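Local coordinates for protein putative NTP pyrophosphohydrolase (Exiguobacterium sibiricum 255-15, PDB 3NL9) that probably hydrolyses nucleoside triphosphates to monophosphates and pyrophosphate, as an all-helical member of the MazG-type pyrophosphohydrolase group, at residues A126-G132 and V146-W152; Q25-I29 and R90-Q94; P5-V11 and F120-Q124. All coordinates share one frame; numbering follows the deposited sequence. Where two conformers were deposited one is given.

Interaction 1 (A126-G132 and V146-W152)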
# COMPACT_ATOMS: atom_id res chain seq x y z
N ALA A 126 9.14 10.35 13.61
CA ALA A 126 8.78 9.67 14.86
C ALA A 126 9.42 8.27 14.95
O ALA A 126 9.91 7.84 16.01
CB ALA A 126 7.23 9.58 14.96
N ASN A 127 9.42 7.56 13.83
CA ASN A 127 10.05 6.27 13.77
C ASN A 127 11.54 6.43 14.11
O ASN A 127 12.07 5.69 14.94
CB ASN A 127 9.88 5.63 12.38
CG ASN A 127 8.57 4.88 12.21
OD1 ASN A 127 7.78 4.78 13.16
ND2 ASN A 127 8.35 4.30 11.02
N MSE A 128 12.18 7.42 13.47
CA MSE A 128 13.64 7.63 13.66
C MSE A 128 13.95 8.09 15.08
O MSE A 128 15.04 7.84 15.59
CB MSE A 128 14.21 8.61 12.62
CG MSE A 128 14.21 8.10 11.14
SE MSE A 128 15.18 6.40 10.90
CE MSE A 128 16.98 6.75 11.55
N ALA A 129 12.99 8.75 15.72
CA ALA A 129 13.18 9.27 17.07
C ALA A 129 13.04 8.14 18.14
O ALA A 129 13.09 8.40 19.34
CB ALA A 129 12.18 10.40 17.35
N LYS A 130 12.88 6.89 17.71
CA LYS A 130 12.78 5.78 18.66
C LYS A 130 14.13 5.36 19.19
O LYS A 130 14.22 4.47 20.02
CB LYS A 130 12.08 4.57 18.04
CG LYS A 130 10.61 4.78 17.79
CD LYS A 130 9.94 3.45 17.54
CE LYS A 130 8.48 3.61 17.20
NZ LYS A 130 7.81 2.28 17.07
N LEU A 131 15.20 6.00 18.74
CA LEU A 131 16.49 5.68 19.33
C LEU A 131 16.50 6.16 20.76
O LEU A 131 15.94 7.21 21.09
CB LEU A 131 17.62 6.32 18.53
CG LEU A 131 17.79 5.80 17.11
CD1 LEU A 131 18.80 6.69 16.31
CD2 LEU A 131 18.20 4.33 17.16
N GLY A 132 17.13 5.37 21.63
CA GLY A 132 17.34 5.76 23.01
C GLY A 132 18.40 6.85 23.14
O GLY A 132 18.97 7.32 22.13
N VAL A 146 10.90 -3.37 18.39
CA VAL A 146 11.50 -2.06 18.65
C VAL A 146 10.58 -1.32 19.63
O VAL A 146 9.39 -1.14 19.35
CB VAL A 146 11.66 -1.21 17.36
CG1 VAL A 146 12.23 0.19 17.70
CG2 VAL A 146 12.58 -1.91 16.35
N MSE A 147 11.15 -0.87 20.73
CA MSE A 147 10.39 -0.20 21.80
C MSE A 147 10.58 1.31 21.75
O MSE A 147 11.59 1.80 21.25
CB MSE A 147 10.86 -0.73 23.15
CG MSE A 147 10.71 -2.25 23.30
SE MSE A 147 8.84 -2.81 23.36
CE MSE A 147 8.08 -2.44 21.63
N LYS A 148 9.59 2.04 22.26
CA LYS A 148 9.63 3.50 22.30
C LYS A 148 10.46 3.96 23.51
O LYS A 148 10.30 3.43 24.62
CB LYS A 148 8.21 4.10 22.38
CG LYS A 148 7.14 3.55 21.42
CD LYS A 148 5.73 3.93 21.93
CE LYS A 148 4.59 3.03 21.43
NZ LYS A 148 4.42 3.05 19.98
N PRO A 149 11.34 4.95 23.33
CA PRO A 149 12.08 5.40 24.51
C PRO A 149 11.27 6.39 25.34
O PRO A 149 10.30 6.99 24.84
CB PRO A 149 13.30 6.10 23.91
CG PRO A 149 12.80 6.64 22.61
CD PRO A 149 11.75 5.67 22.10
N ASP A 150 11.67 6.53 26.60
CA ASP A 150 11.12 7.52 27.52
C ASP A 150 11.22 8.90 26.88
O ASP A 150 12.30 9.32 26.43
CB ASP A 150 11.87 7.51 28.85
CG ASP A 150 11.72 6.21 29.61
OD1 ASP A 150 10.65 5.55 29.48
OD2 ASP A 150 12.67 5.85 30.34
N GLY A 151 10.08 9.58 26.78
CA GLY A 151 10.01 10.94 26.24
C GLY A 151 9.68 11.03 24.77
O GLY A 151 9.64 12.13 24.22
N TRP A 152 9.45 9.88 24.14
CA TRP A 152 9.14 9.78 22.72
C TRP A 152 7.84 10.49 22.43
O TRP A 152 6.87 10.28 23.17
CB TRP A 152 9.03 8.32 22.32
CG TRP A 152 8.75 8.07 20.86
CD1 TRP A 152 9.61 8.26 19.82
CD2 TRP A 152 7.54 7.57 20.30
NE1 TRP A 152 9.00 7.91 18.64
CE2 TRP A 152 7.73 7.47 18.90
CE3 TRP A 152 6.30 7.18 20.83
CZ2 TRP A 152 6.73 7.00 18.04
CZ3 TRP A 152 5.31 6.71 19.98
CH2 TRP A 152 5.53 6.63 18.59
O HOH W 1 14.05 1.81 19.94

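Interaction 2 (Q25-I29 and R90-Q94). With EDO (1,2-ethanediol), chain C.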
# COMPACT_ATOMS: atom_id res chain seq x y z
N GLN A 25 21.11 -5.98 -3.48
CA GLN A 25 20.79 -6.44 -4.82
C GLN A 25 19.32 -6.88 -4.84
O GLN A 25 18.83 -7.45 -3.87
CB GLN A 25 21.71 -7.60 -5.19
CG GLN A 25 23.16 -7.17 -5.22
CD GLN A 25 24.03 -8.19 -5.88
OE1 GLN A 25 23.95 -8.41 -7.09
NE2 GLN A 25 24.88 -8.84 -5.09
N PRO A 26 18.61 -6.60 -5.94
CA PRO A 26 17.26 -7.12 -6.10
C PRO A 26 17.19 -8.62 -5.77
O PRO A 26 17.94 -9.41 -6.32
CB PRO A 26 16.94 -6.82 -7.56
CG PRO A 26 17.77 -5.61 -7.86
CD PRO A 26 19.05 -5.86 -7.14
N THR A 27 16.31 -8.98 -4.83
CA THR A 27 16.20 -10.34 -4.30
C THR A 27 14.72 -10.66 -4.02
O THR A 27 14.08 -9.90 -3.32
CB THR A 27 16.97 -10.50 -2.99
OG1 THR A 27 18.37 -10.27 -3.18
CG2 THR A 27 16.77 -11.91 -2.42
N ALA A 28 14.21 -11.77 -4.53
CA ALA A 28 12.84 -12.18 -4.22
C ALA A 28 12.65 -12.31 -2.71
O ALA A 28 13.48 -12.89 -2.05
CB ALA A 28 12.49 -13.54 -4.90
N ILE A 29 11.54 -11.82 -2.19
CA ILE A 29 11.24 -11.92 -0.75
C ILE A 29 10.76 -13.36 -0.45
O ILE A 29 9.82 -13.85 -1.09
CB ILE A 29 10.16 -10.88 -0.33
CG1 ILE A 29 10.64 -9.45 -0.56
CG2 ILE A 29 9.79 -11.04 1.16
CD1 ILE A 29 9.53 -8.42 -0.47
N ARG A 90 9.67 -14.87 -9.37
CA ARG A 90 9.06 -14.44 -8.11
C ARG A 90 9.34 -12.96 -7.81
O ARG A 90 8.45 -12.23 -7.38
CB ARG A 90 9.50 -15.36 -6.95
CG ARG A 90 9.13 -16.84 -7.20
CD ARG A 90 9.32 -17.79 -6.00
NE ARG A 90 10.70 -17.89 -5.52
CZ ARG A 90 11.61 -18.74 -5.98
NH1 ARG A 90 11.32 -19.59 -6.96
NH2 ARG A 90 12.84 -18.73 -5.45
N LEU A 91 10.57 -12.50 -8.06
CA LEU A 91 10.92 -11.08 -7.81
C LEU A 91 10.13 -10.14 -8.71
O LEU A 91 9.59 -9.11 -8.29
CB LEU A 91 12.44 -10.86 -8.03
CG LEU A 91 13.03 -9.45 -7.86
CD1 LEU A 91 12.83 -8.94 -6.40
CD2 LEU A 91 14.50 -9.44 -8.29
N VAL A 92 10.04 -10.53 -9.98
CA VAL A 92 9.34 -9.72 -10.95
C VAL A 92 7.87 -9.60 -10.57
O VAL A 92 7.32 -8.50 -10.57
CB VAL A 92 9.52 -10.29 -12.36
CG1 VAL A 92 8.61 -9.61 -13.36
CG2 VAL A 92 10.97 -10.21 -12.75
N GLY A 93 7.24 -10.71 -10.21
CA GLY A 93 5.83 -10.69 -9.83
C GLY A 93 5.53 -9.93 -8.55
O GLY A 93 4.49 -9.32 -8.41
N GLN A 94 6.45 -10.01 -7.59
CA GLN A 94 6.36 -9.21 -6.37
C GLN A 94 6.45 -7.72 -6.67
O GLN A 94 5.61 -6.92 -6.20
CB GLN A 94 7.48 -9.61 -5.42
CG GLN A 94 7.23 -10.90 -4.72
CD GLN A 94 8.44 -11.47 -3.99
OE1 GLN A 94 9.52 -10.93 -4.09
NE2 GLN A 94 8.25 -12.56 -3.25
C1 EDO C . 16.00 -12.95 -7.83
O1 EDO C . 16.02 -13.00 -6.40
C2 EDO C . 17.34 -12.47 -8.38
O2 EDO C . 18.42 -13.10 -7.68

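Interaction 3 (P5-V11 and F120-Q124)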
# COMPACT_ATOMS: atom_id res chain seq x y z
N PRO A 5 8.90 13.78 -0.08
CA PRO A 5 9.93 12.99 0.60
C PRO A 5 10.50 11.90 -0.31
O PRO A 5 9.79 11.42 -1.19
CB PRO A 5 9.21 12.36 1.81
CG PRO A 5 7.81 12.90 1.82
CD PRO A 5 7.55 13.51 0.46
N ASN A 6 11.75 11.50 -0.09
CA ASN A 6 12.27 10.29 -0.74
C ASN A 6 11.84 9.09 0.08
O ASN A 6 12.60 8.58 0.95
CB ASN A 6 13.80 10.25 -0.96
CG ASN A 6 14.21 9.12 -1.99
OD1 ASN A 6 13.59 8.00 -2.07
ND2 ASN A 6 15.23 9.43 -2.80
N TYR A 7 10.62 8.64 -0.24
CA TYR A 7 9.96 7.58 0.49
C TYR A 7 10.81 6.35 0.65
O TYR A 7 10.98 5.85 1.76
CB TYR A 7 8.66 7.17 -0.21
CG TYR A 7 7.62 8.27 -0.32
CD1 TYR A 7 6.91 8.70 0.80
CD2 TYR A 7 7.34 8.87 -1.53
CE1 TYR A 7 5.94 9.72 0.70
CE2 TYR A 7 6.39 9.89 -1.63
CZ TYR A 7 5.69 10.30 -0.53
OH TYR A 7 4.74 11.30 -0.67
N TYR A 8 11.35 5.86 -0.48
CA TYR A 8 12.11 4.61 -0.46
C TYR A 8 13.40 4.75 0.36
O TYR A 8 13.76 3.86 1.15
CB TYR A 8 12.41 4.15 -1.91
CG TYR A 8 13.29 2.91 -2.00
CD1 TYR A 8 12.80 1.64 -1.73
CD2 TYR A 8 14.64 3.03 -2.31
CE1 TYR A 8 13.64 0.49 -1.81
CE2 TYR A 8 15.46 1.93 -2.39
CZ TYR A 8 14.97 0.66 -2.14
OH TYR A 8 15.83 -0.42 -2.23
N GLN A 9 14.13 5.84 0.16
CA GLN A 9 15.38 6.05 0.92
C GLN A 9 15.10 6.21 2.41
O GLN A 9 15.85 5.72 3.23
CB GLN A 9 16.18 7.23 0.38
CG GLN A 9 16.73 6.97 -1.07
CD GLN A 9 17.68 5.79 -1.15
OE1 GLN A 9 18.42 5.50 -0.19
NE2 GLN A 9 17.71 5.11 -2.31
N ASP A 10 13.97 6.83 2.76
CA ASP A 10 13.59 7.05 4.18
C ASP A 10 13.28 5.71 4.88
O ASP A 10 13.80 5.42 5.95
CB ASP A 10 12.39 7.98 4.27
CG ASP A 10 12.75 9.49 4.07
OD1 ASP A 10 13.94 9.85 4.03
OD2 ASP A 10 11.83 10.31 3.96
N VAL A 11 12.49 4.85 4.23
CA VAL A 11 12.24 3.51 4.80
C VAL A 11 13.49 2.65 4.78
O VAL A 11 13.71 1.89 5.70
CB VAL A 11 11.11 2.75 4.12
CG1 VAL A 11 10.91 1.34 4.81
CG2 VAL A 11 9.88 3.54 4.21
N PHE A 120 3.62 11.29 5.71
CA PHE A 120 4.72 10.31 5.72
C PHE A 120 5.94 10.89 6.49
O PHE A 120 6.58 10.19 7.26
CB PHE A 120 5.13 9.94 4.27
CG PHE A 120 6.35 9.04 4.19
CD1 PHE A 120 7.60 9.57 4.24
CD2 PHE A 120 6.20 7.67 4.06
CE1 PHE A 120 8.72 8.77 4.16
CE2 PHE A 120 7.34 6.83 3.96
CZ PHE A 120 8.58 7.38 4.02
N GLU A 121 6.26 12.16 6.27
CA GLU A 121 7.38 12.83 6.97
C GLU A 121 7.24 12.76 8.50
O GLU A 121 8.21 12.53 9.21
CB GLU A 121 7.48 14.29 6.50
CG GLU A 121 8.67 15.05 7.07
CD GLU A 121 8.79 16.48 6.47
OE1 GLU A 121 8.23 16.74 5.38
OE2 GLU A 121 9.46 17.32 7.10
N ILE A 122 6.03 12.95 9.00
CA ILE A 122 5.75 12.87 10.44
C ILE A 122 6.00 11.44 10.96
O ILE A 122 6.66 11.23 12.01
CB ILE A 122 4.30 13.39 10.76
CG1 ILE A 122 4.25 14.90 10.55
CG2 ILE A 122 3.89 12.99 12.18
CD1 ILE A 122 2.87 15.44 10.32
N VAL A 123 5.54 10.44 10.21
CA VAL A 123 5.71 9.02 10.59
C VAL A 123 7.18 8.68 10.57
O VAL A 123 7.72 8.08 11.51
CB VAL A 123 4.88 8.08 9.65
CG1 VAL A 123 5.22 6.61 9.86
CG2 VAL A 123 3.39 8.24 9.92
N GLN A 124 7.86 9.06 9.49
CA GLN A 124 9.30 8.84 9.39
C GLN A 124 10.11 9.41 10.55
O GLN A 124 11.02 8.74 11.09
CB GLN A 124 9.83 9.46 8.07
CG GLN A 124 11.37 9.36 7.89
CD GLN A 124 11.83 7.92 7.78
OE1 GLN A 124 11.04 7.01 7.57
NE2 GLN A 124 13.13 7.73 7.81

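Interaction 1 (A126-G132 and V146-W152)
A126, in the last turn of helix 117-128, turns its carbonyl oxygen to the indole of W152, an instance of how a returning loop can be tied to a helix end by one polar group of an aromatic. The bond from W152 NE1 to A126 O is short and nearly straight, 2.8 Å with an N-H...O angle of 169°. It lies within the indole plane, although the donor is tilted from the plane of the carbonyl. A126 CB rests beside W152 CZ2 at 4.0 Å. The same A126 oxygen receives a weak backbone bond from A129 N as the helix ends, and a type I turn then carries the chain from M128 to L131. A129 adds a second carbonyl at the indole edge, its O lying 3.5 Å from W152 CD1. K130 carries the largest share of the contact. With CG anti to its own carbonyl carbon (chi1 -70°), the extended chain runs obliquely past the indole, CG 3.6 Å from W152 NE1, while CD meets V146 CG1. Its backbone O sits 3.4 Å from P149 CD, and a water within hydrogen-bonding distance of both K130 O and M147 O bridges these two carbonyls. Farther along, L131 O and G132 CA border the ring of P149, which also touches I138. The side chain of L131 points away from this loop and touches T17 of helix 7-17. Chemically, the indole N-H gains a backbone acceptor and the paired carbonyls gain a water, while K130 NZ and K148 NZ, 4.5 Å apart, are like charges that probably disfavour closer approach. The loop is therefore held by backbone oxygens and aliphatic surfaces, with no salt bridge between the segments.

Interaction 2 (Q25-I29 and R90-Q94)
In this all-helical fold, the loop between helices 7-17 and 31-52 crosses helix 87-112 near its N-terminal end, and the side chain of Q94 bonds the loop backbone at I29. Q94 OE1 accepts from I29 N at 2.9 Å, in the carbonyl plane on a lone pair, and Q94 NE2 returns a bond to I29 O at 3.0 Å. Both polar atoms of one amide thus grip both backbone groups of one residue, which fixes the flip of the amide. NE2 also bonds S53 of the second subunit, so the amide takes part in the subunit interface as well. With an alanine in place of this glutamine, I29 N and O would probably lose these mates, and S53 of the second subunit its amide partner. One turn earlier, L91 has CG anti to its backbone N (chi1 179°), and its two methyls lie against successive residues of the loop: CD2 meets P26 CB at 3.7 Å, while CD1 lies beside T27 O. A28 CB packs on L91 CB and on R90 CB. A 1,2-ethanediol, probably from the crystallisation liquor, bonds E87, and its O1 accepts from A28 N at 2.9 Å.

Interaction 3 (P5-V11 and F120-Q124)
The ring of Y7 stands on the ring of F120 in a T-shaped stack, a clear case of an aromatic edge fitting an aromatic face between neighbouring helices. The planes meet at 83° with centroids 4.7 Å apart, and Y7 CD1 lies over the centre of the F120 face. F120 reaches this place because its CG is anti to the backbone N (chi1 174°), which sends the ring across toward helix 7-17. Around the F120 rim, D10 OD2 comes to 3.5 Å from CE1, the carboxylate nearly coplanar with the ring, and V11 CG2 approaches CZ at the edge. P5 CB adds a contact at 4.0 Å from F120 CD1. A turn further on, Q124 bends at chi2, laying its amide over the D10 carboxylate with the two planes nearly parallel. Its NE2 donates to D10 O at 3.0 Å, from above the carbonyl plane and with a bent N-H...O angle of 137°. Q124 OE1 is taken by the Y103 hydroxyl of the second subunit, whose ring also meets F120. The contact thus unites hydrophobic and polar chemistry: the aromatic pair fills the space between two nearly parallel helices, and one amide, using both its ends, links the backbone of helix 7-17 to the partner chain, so this buried contact is completed in part by the second subunit.

Overall arrangement
Helix 117-128 is common to interactions 1 and 3, whose centres lie 16 Å apart: its middle packs on the start of helix 7-17, and its C-terminal end receives the loop that leads to helix 156-170. Interaction 2 sits elsewhere, on helix 87-112, with its centre 22 Å from that of interaction 3 and 31 Å from that of interaction 1. Along the chain, interaction 2 is nested within the long loop closed by interaction 3, and interaction 1 follows both. Interactions 2 and 3 both adjoin the second subunit extensively, whereas interaction 1 is a surface contact that reaches it marginally. Two of the contacts thus lie at the dimer interface, where packing and assembly may be interdependent.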